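Local coordinates for hydroxyglutarate synthase (Pseudomonas putida, PDB 6W1G), which catalyses the iron(II)-dependent, O2-consuming decarboxylation and hydroxylation of 2-oxoadipate to D-2-hydroxyglutarate in D-lysine catabolism, at residues E61-V75 with G221-D233. Residues are numbered along the deposited sequence; the frame is centred on the assembly and turned at random. Where two conformers were deposited one is given.
Sequences EIERLDQERHGAIRV and GPHINHLTPRTLD. With NI (nickel (II) ion), chain B.
His-70 and His-226 join the two segments through one metal, here nickel in the iron(II) site: NE2 of His-70 lies 2.1 Å from the nickel and NE2 of His-226 2.0 Å. Glu-294 and three waters complete the site, a two-histidine, one-carboxylate arrangement in a protein of the glyoxalase clan. The shared metal brings the imidazoles together rim to rim, their planes 83° apart. Each ring also rests on a small side chain from the opposite strand, with CB of Thr-228 3.6 Å from the centroid of the His-70 ring and CB of Ala-72 covering a face of His-226. ND1 of His-70 is hydrogen-bonded to Glu-296, so that, with NE2 on the metal, the ring's rotation is set from both ends.

The second polar cluster surrounds Arg-230, with CG anti to the backbone N (chi1 178°) and the chain extended from there to NE, which carries its guanidinium between two acids. NH1 and NH2 both grip OE1 of Glu-61, nearly coplanar with that carboxylate, while NH1 also meets OE1 of Glu-68 at 2.9 Å. Arg-64 NE reaches this same oxygen from the opposite face of its carboxylate, and Arg-127 pairs with OE2. Were Arg-230 an alanine, OE1 of Glu-61 would probably lose its charged mate and a gap would open against CD1 of Leu-65, which packs 3.7 Å from CD of the arginine.

Between the clusters the strands pair antiparallel, with Thr-228 N donating to His-70 O at 2.8 Å. At the far end, beyond Arg-74, a 2-oxoadipate-binding residue paired with Asp-215, compact Pro-222 packs against Ile-73 and Val-75. Strand 226-229 is the outermost strand on its side of the mixed sheet; strand 127-133 flanks 69-75 on its other side, and Leu-227 and Arg-69 face helices 9-27 and 29-48.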
loop_
_atom_site.group_PDB
_atom_site.type_symbol
_atom_site.label_atom_id
_atom_site.label_comp_id
_atom_site.label_asym_id
_atom_site.label_seq_id
_atom_site.Cartn_x
_atom_site.Cartn_y
_atom_site.Cartn_z
ATOM N N GLU A 61 13.053 -7.241 6.942
ATOM C CA GLU A 61 11.726 -6.743 7.230
ATOM C C GLU A 61 11.395 -6.764 8.715
ATOM O O GLU A 61 10.512 -6.001 9.156
ATOM C CB GLU A 61 10.681 -7.585 6.492
ATOM C CG GLU A 61 10.666 -7.389 4.998
ATOM C CD GLU A 61 9.777 -8.451 4.382
ATOM O OE1 GLU A 61 8.536 -8.276 4.434
ATOM O OE2 GLU A 61 10.344 -9.459 3.894
ATOM N N ILE A 62 12.082 -7.609 9.510
ATOM C CA ILE A 62 11.826 -7.608 10.949
ATOM C C ILE A 62 11.998 -6.213 11.531
ATOM O O ILE A 62 11.298 -5.832 12.463
ATOM C CB ILE A 62 12.718 -8.667 11.633
ATOM C CG1 ILE A 62 12.247 -8.979 13.055
ATOM C CG2 ILE A 62 14.193 -8.255 11.566
ATOM C CD1 ILE A 62 12.823 -10.293 13.586
ATOM N N GLU A 63 12.917 -5.422 10.999
ATOM C CA GLU A 63 13.156 -4.093 11.545
ATOM C C GLU A 63 12.140 -3.054 11.099
ATOM O O GLU A 63 11.997 -2.036 11.768
ATOM C CB GLU A 63 14.577 -3.659 11.185
ATOM C CG GLU A 63 15.631 -4.651 11.718
ATOM C CD GLU A 63 17.068 -4.268 11.436
ATOM O OE1 GLU A 63 17.309 -3.363 10.612
ATOM O OE2 GLU A 63 17.962 -4.889 12.049
ATOM N N ARG A 64 11.442 -3.272 10.004
ATOM C CA ARG A 64 10.476 -2.293 9.480
ATOM C C ARG A 64 9.041 -2.639 9.865
ATOM O O ARG A 64 8.144 -1.801 9.739
ATOM C CB ARG A 64 10.602 -2.157 7.946
ATOM C CG ARG A 64 9.815 -3.173 7.181
ATOM C CD ARG A 64 10.105 -3.188 5.655
ATOM N NE ARG A 64 8.948 -3.645 4.939
ATOM C CZ ARG A 64 8.781 -3.639 3.625
ATOM N NH1 ARG A 64 9.782 -3.393 2.823
ATOM N NH2 ARG A 64 7.584 -3.860 3.115
ATOM N N LEU A 65 8.799 -3.875 10.304
ATOM C CA LEU A 65 7.438 -4.394 10.406
ATOM C C LEU A 65 6.573 -3.601 11.382
ATOM O O LEU A 65 5.402 -3.337 11.105
ATOM C CB LEU A 65 7.530 -5.843 10.868
ATOM C CG LEU A 65 6.199 -6.518 11.188
ATOM C CD1 LEU A 65 5.287 -6.593 10.000
ATOM C CD2 LEU A 65 6.485 -7.889 11.784
ATOM N N ASP A 66 7.103 -3.269 12.558
ATOM C CA ASP A 66 6.259 -2.724 13.605
ATOM C C ASP A 66 5.636 -1.397 13.215
ATOM O O ASP A 66 4.515 -1.105 13.634
ATOM C CB ASP A 66 7.033 -2.535 14.892
ATOM C CG ASP A 66 6.167 -1.963 15.985
ATOM O OD1 ASP A 66 5.163 -2.622 16.325
ATOM O OD2 ASP A 66 6.461 -0.853 16.463
ATOM N N GLN A 67 6.316 -0.591 12.417
ATOM C CA GLN A 67 5.797 0.707 11.999
ATOM C C GLN A 67 5.218 0.710 10.594
ATOM O O GLN A 67 4.809 1.767 10.114
ATOM C CB GLN A 67 6.868 1.788 12.165
ATOM C CG GLN A 67 7.284 1.973 13.635
ATOM C CD GLN A 67 6.134 2.530 14.465
ATOM O OE1 GLN A 67 5.597 3.587 14.151
ATOM N NE2 GLN A 67 5.739 1.812 15.501
ATOM N N GLU A 68 5.188 -0.418 9.931
ATOM C CA GLU A 68 4.815 -0.492 8.528
ATOM C C GLU A 68 3.328 -0.207 8.328
ATOM O O GLU A 68 2.469 -0.869 8.919
ATOM C CB GLU A 68 5.190 -1.856 7.961
ATOM C CG GLU A 68 4.723 -2.035 6.530
ATOM C CD GLU A 68 5.464 -3.106 5.753
ATOM O OE1 GLU A 68 6.403 -3.762 6.291
ATOM O OE2 GLU A 68 5.069 -3.305 4.562
ATOM N N ARG A 69 3.027 0.771 7.476
ATOM C CA ARG A 69 1.664 1.183 7.231
ATOM C C ARG A 69 1.500 1.655 5.798
ATOM O O ARG A 69 2.466 1.974 5.102
ATOM C CB ARG A 69 1.260 2.377 8.116
ATOM C CG ARG A 69 1.197 2.128 9.586
ATOM C CD ARG A 69 1.155 3.418 10.369
ATOM N NE ARG A 69 2.437 4.072 10.475
ATOM C CZ ARG A 69 3.262 3.943 11.499
ATOM N NH1 ARG A 69 2.948 3.142 12.534
ATOM N NH2 ARG A 69 4.420 4.598 11.399
ATOM N N HIS A 70 0.235 1.725 5.372
ATOM C CA HIS A 70 -0.119 2.524 4.206
ATOM C C HIS A 70 -1.273 3.453 4.564
ATOM O O HIS A 70 -2.110 3.112 5.397
ATOM C CB HIS A 70 -0.444 1.763 2.901
ATOM C CG HIS A 70 -1.786 1.127 2.790
ATOM N ND1 HIS A 70 -2.001 -0.221 3.015
ATOM C CD2 HIS A 70 -2.978 1.638 2.394
ATOM C CE1 HIS A 70 -3.277 -0.494 2.793
ATOM N NE2 HIS A 70 -3.896 0.606 2.421
ATOM N N GLY A 71 -1.321 4.616 3.943
ATOM C CA GLY A 71 -2.489 5.464 3.995
ATOM C C GLY A 71 -3.192 5.463 2.663
ATOM O O GLY A 71 -2.627 5.061 1.645
ATOM N N ALA A 72 -4.444 5.913 2.675
ATOM C CA ALA A 72 -5.221 6.082 1.463
ATOM C C ALA A 72 -5.939 7.422 1.554
ATOM O O ALA A 72 -6.534 7.736 2.595
ATOM C CB ALA A 72 -6.265 4.964 1.341
ATOM N N ILE A 73 -5.868 8.191 0.471
ATOM C CA ILE A 73 -6.471 9.497 0.347
ATOM C C ILE A 73 -7.061 9.640 -1.043
ATOM O O ILE A 73 -6.731 8.901 -1.982
ATOM C CB ILE A 73 -5.437 10.620 0.559
ATOM C CG1 ILE A 73 -4.299 10.564 -0.479
ATOM C CG2 ILE A 73 -4.935 10.565 1.969
ATOM C CD1 ILE A 73 -3.340 11.747 -0.485
ATOM N N ARG A 74 -7.889 10.669 -1.185
ATOM C CA ARG A 74 -8.537 11.027 -2.447
ATOM C C ARG A 74 -8.387 12.515 -2.661
ATOM O O ARG A 74 -8.626 13.285 -1.733
ATOM C CB ARG A 74 -10.026 10.700 -2.364
ATOM C CG ARG A 74 -10.278 9.239 -2.044
ATOM C CD ARG A 74 -11.675 9.035 -1.474
ATOM N NE ARG A 74 -12.011 7.629 -1.366
ATOM C CZ ARG A 74 -13.083 7.170 -0.741
ATOM N NH1 ARG A 74 -13.920 8.022 -0.166
ATOM N NH2 ARG A 74 -13.307 5.873 -0.691
ATOM N N VAL A 75 -7.993 12.912 -3.868
ATOM C CA VAL A 75 -7.910 14.313 -4.239
ATOM C C VAL A 75 -8.887 14.564 -5.379
ATOM O O VAL A 75 -9.401 13.634 -6.021
ATOM C CB VAL A 75 -6.477 14.765 -4.600
ATOM C CG1 VAL A 75 -5.601 14.672 -3.405
ATOM C CG2 VAL A 75 -5.914 13.964 -5.763
ATOM N N GLY A 221 -10.433 19.039 2.671
ATOM C CA GLY A 221 -9.247 18.450 2.105
ATOM C C GLY A 221 -9.281 16.950 2.157
ATOM O O GLY A 221 -10.284 16.333 2.562
ATOM N N PRO A 222 -8.178 16.312 1.748
ATOM C CA PRO A 222 -8.095 14.837 1.648
ATOM C C PRO A 222 -7.803 14.148 2.970
ATOM O O PRO A 222 -6.669 13.724 3.259
ATOM C CB PRO A 222 -6.958 14.630 0.647
ATOM C CG PRO A 222 -6.069 15.779 0.862
ATOM C CD PRO A 222 -7.011 16.947 1.106
ATOM N N HIS A 223 -8.816 14.004 3.784
ATOM C CA HIS A 223 -8.651 13.338 5.065
ATOM C C HIS A 223 -8.300 11.870 4.849
ATOM O O HIS A 223 -8.500 11.293 3.774
ATOM C CB HIS A 223 -9.903 13.489 5.923
ATOM C CG HIS A 223 -11.180 13.105 5.247
ATOM N ND1 HIS A 223 -12.288 13.927 5.261
ATOM C CD2 HIS A 223 -11.534 12.008 4.537
ATOM C CE1 HIS A 223 -13.274 13.347 4.602
ATOM N NE2 HIS A 223 -12.840 12.186 4.143
ATOM N N ILE A 224 -7.781 11.245 5.894
ATOM C CA ILE A 224 -7.328 9.857 5.773
ATOM C C ILE A 224 -8.550 8.975 5.551
ATOM O O ILE A 224 -9.477 8.931 6.372
ATOM C CB ILE A 224 -6.550 9.440 7.026
ATOM C CG1 ILE A 224 -5.274 10.274 7.115
ATOM C CG2 ILE A 224 -6.262 7.961 7.004
ATOM C CD1 ILE A 224 -4.530 10.114 8.408
ATOM N N ASN A 225 -8.580 8.261 4.441
ATOM C CA ASN A 225 -9.646 7.303 4.194
ATOM C C ASN A 225 -9.439 6.031 4.994
ATOM O O ASN A 225 -10.412 5.422 5.486
ATOM C CB ASN A 225 -9.654 6.939 2.715
ATOM C CG ASN A 225 -10.758 6.000 2.352
ATOM O OD1 ASN A 225 -10.490 4.851 2.013
ATOM N ND2 ASN A 225 -11.996 6.460 2.397
ATOM N N HIS A 226 -8.193 5.625 5.130
ATOM C CA HIS A 226 -7.808 4.622 6.121
ATOM C C HIS A 226 -6.290 4.688 6.249
ATOM O O HIS A 226 -5.575 5.199 5.380
ATOM C CB HIS A 226 -8.315 3.222 5.798
ATOM C CG HIS A 226 -7.906 2.724 4.462
ATOM N ND1 HIS A 226 -8.720 2.807 3.357
ATOM C CD2 HIS A 226 -6.765 2.134 4.022
ATOM C CE1 HIS A 226 -8.118 2.277 2.307
ATOM N NE2 HIS A 226 -6.924 1.850 2.684
ATOM N N LEU A 227 -5.820 4.158 7.371
ATOM C CA LEU A 227 -4.416 3.921 7.641
ATOM C C LEU A 227 -4.301 2.469 8.076
ATOM O O LEU A 227 -4.917 2.090 9.077
ATOM C CB LEU A 227 -3.984 4.840 8.754
ATOM C CG LEU A 227 -2.604 5.209 8.924
ATOM C CD1 LEU A 227 -1.736 5.481 7.856
ATOM C CD2 LEU A 227 -2.319 6.031 10.096
ATOM N N THR A 228 -3.530 1.688 7.332
ATOM C CA THR A 228 -3.554 0.224 7.432
ATOM C C THR A 228 -2.225 -0.277 7.949
ATOM O O THR A 228 -1.190 -0.082 7.278
ATOM C CB THR A 228 -3.814 -0.378 6.048
ATOM O OG1 THR A 228 -5.050 0.161 5.591
ATOM C CG2 THR A 228 -3.860 -1.883 6.120
ATOM N N PRO A 229 -2.225 -0.927 9.112
ATOM C CA PRO A 229 -1.014 -1.590 9.600
ATOM C C PRO A 229 -0.860 -2.949 8.950
ATOM O O PRO A 229 -1.798 -3.514 8.389
ATOM C CB PRO A 229 -1.261 -1.730 11.103
ATOM C CG PRO A 229 -2.716 -1.867 11.217
ATOM C CD PRO A 229 -3.348 -1.091 10.071
ATOM N N ARG A 230 0.351 -3.484 9.062
ATOM C CA ARG A 230 0.714 -4.772 8.503
ATOM C C ARG A 230 0.752 -5.845 9.587
ATOM O O ARG A 230 1.473 -5.721 10.581
ATOM C CB ARG A 230 2.090 -4.707 7.826
ATOM C CG ARG A 230 2.540 -6.039 7.279
ATOM C CD ARG A 230 3.912 -5.944 6.628
ATOM N NE ARG A 230 4.369 -7.246 6.224
ATOM C CZ ARG A 230 5.582 -7.534 5.748
ATOM N NH1 ARG A 230 6.506 -6.581 5.621
ATOM N NH2 ARG A 230 5.882 -8.769 5.404
ATOM N N THR A 231 -0.055 -6.889 9.397
ATOM C CA THR A 231 0.020 -8.060 10.246
ATOM C C THR A 231 0.678 -9.212 9.512
ATOM O O THR A 231 0.577 -9.341 8.302
ATOM C CB THR A 231 -1.373 -8.480 10.757
ATOM O OG1 THR A 231 -1.266 -9.572 11.674
ATOM C CG2 THR A 231 -2.319 -8.897 9.669
ATOM N N LEU A 232 1.293 -10.096 10.305
ATOM C CA LEU A 232 1.836 -11.343 9.773
ATOM C C LEU A 232 0.776 -12.437 9.606
ATOM O O LEU A 232 1.059 -13.464 9.027
ATOM C CB LEU A 232 2.947 -11.862 10.690
ATOM C CG LEU A 232 4.149 -10.937 10.805
ATOM C CD1 LEU A 232 5.181 -11.529 11.770
ATOM C CD2 LEU A 232 4.780 -10.634 9.455
ATOM N N ASP A 233 -0.449 -12.263 10.113
ATOM C CA ASP A 233 -1.453 -13.338 10.002
ATOM C C ASP A 233 -2.856 -12.738 10.046
ATOM O O ASP A 233 -3.404 -12.497 11.117
ATOM C CB ASP A 233 -1.259 -14.383 11.104
ATOM C CG ASP A 233 -2.160 -15.580 10.911
ATOM O OD1 ASP A 233 -3.146 -15.515 10.144
ATOM O OD2 ASP A 233 -1.909 -16.636 11.558
HETATM NI NI NI B . -5.862 0.398 1.704
HETATM O O HOH W 1 2.888 -3.899 12.036
HETATM O O HOH W 2 -9.207 11.587 1.218
HETATM O O HOH W 3 -9.824 5.367 -0.901
HETATM O O HOH W 4 -5.708 1.641 -0.048
HETATM O O HOH W 5 -5.193 -0.944 0.320
HETATM O O HOH W 6 -7.665 -0.276 0.479
#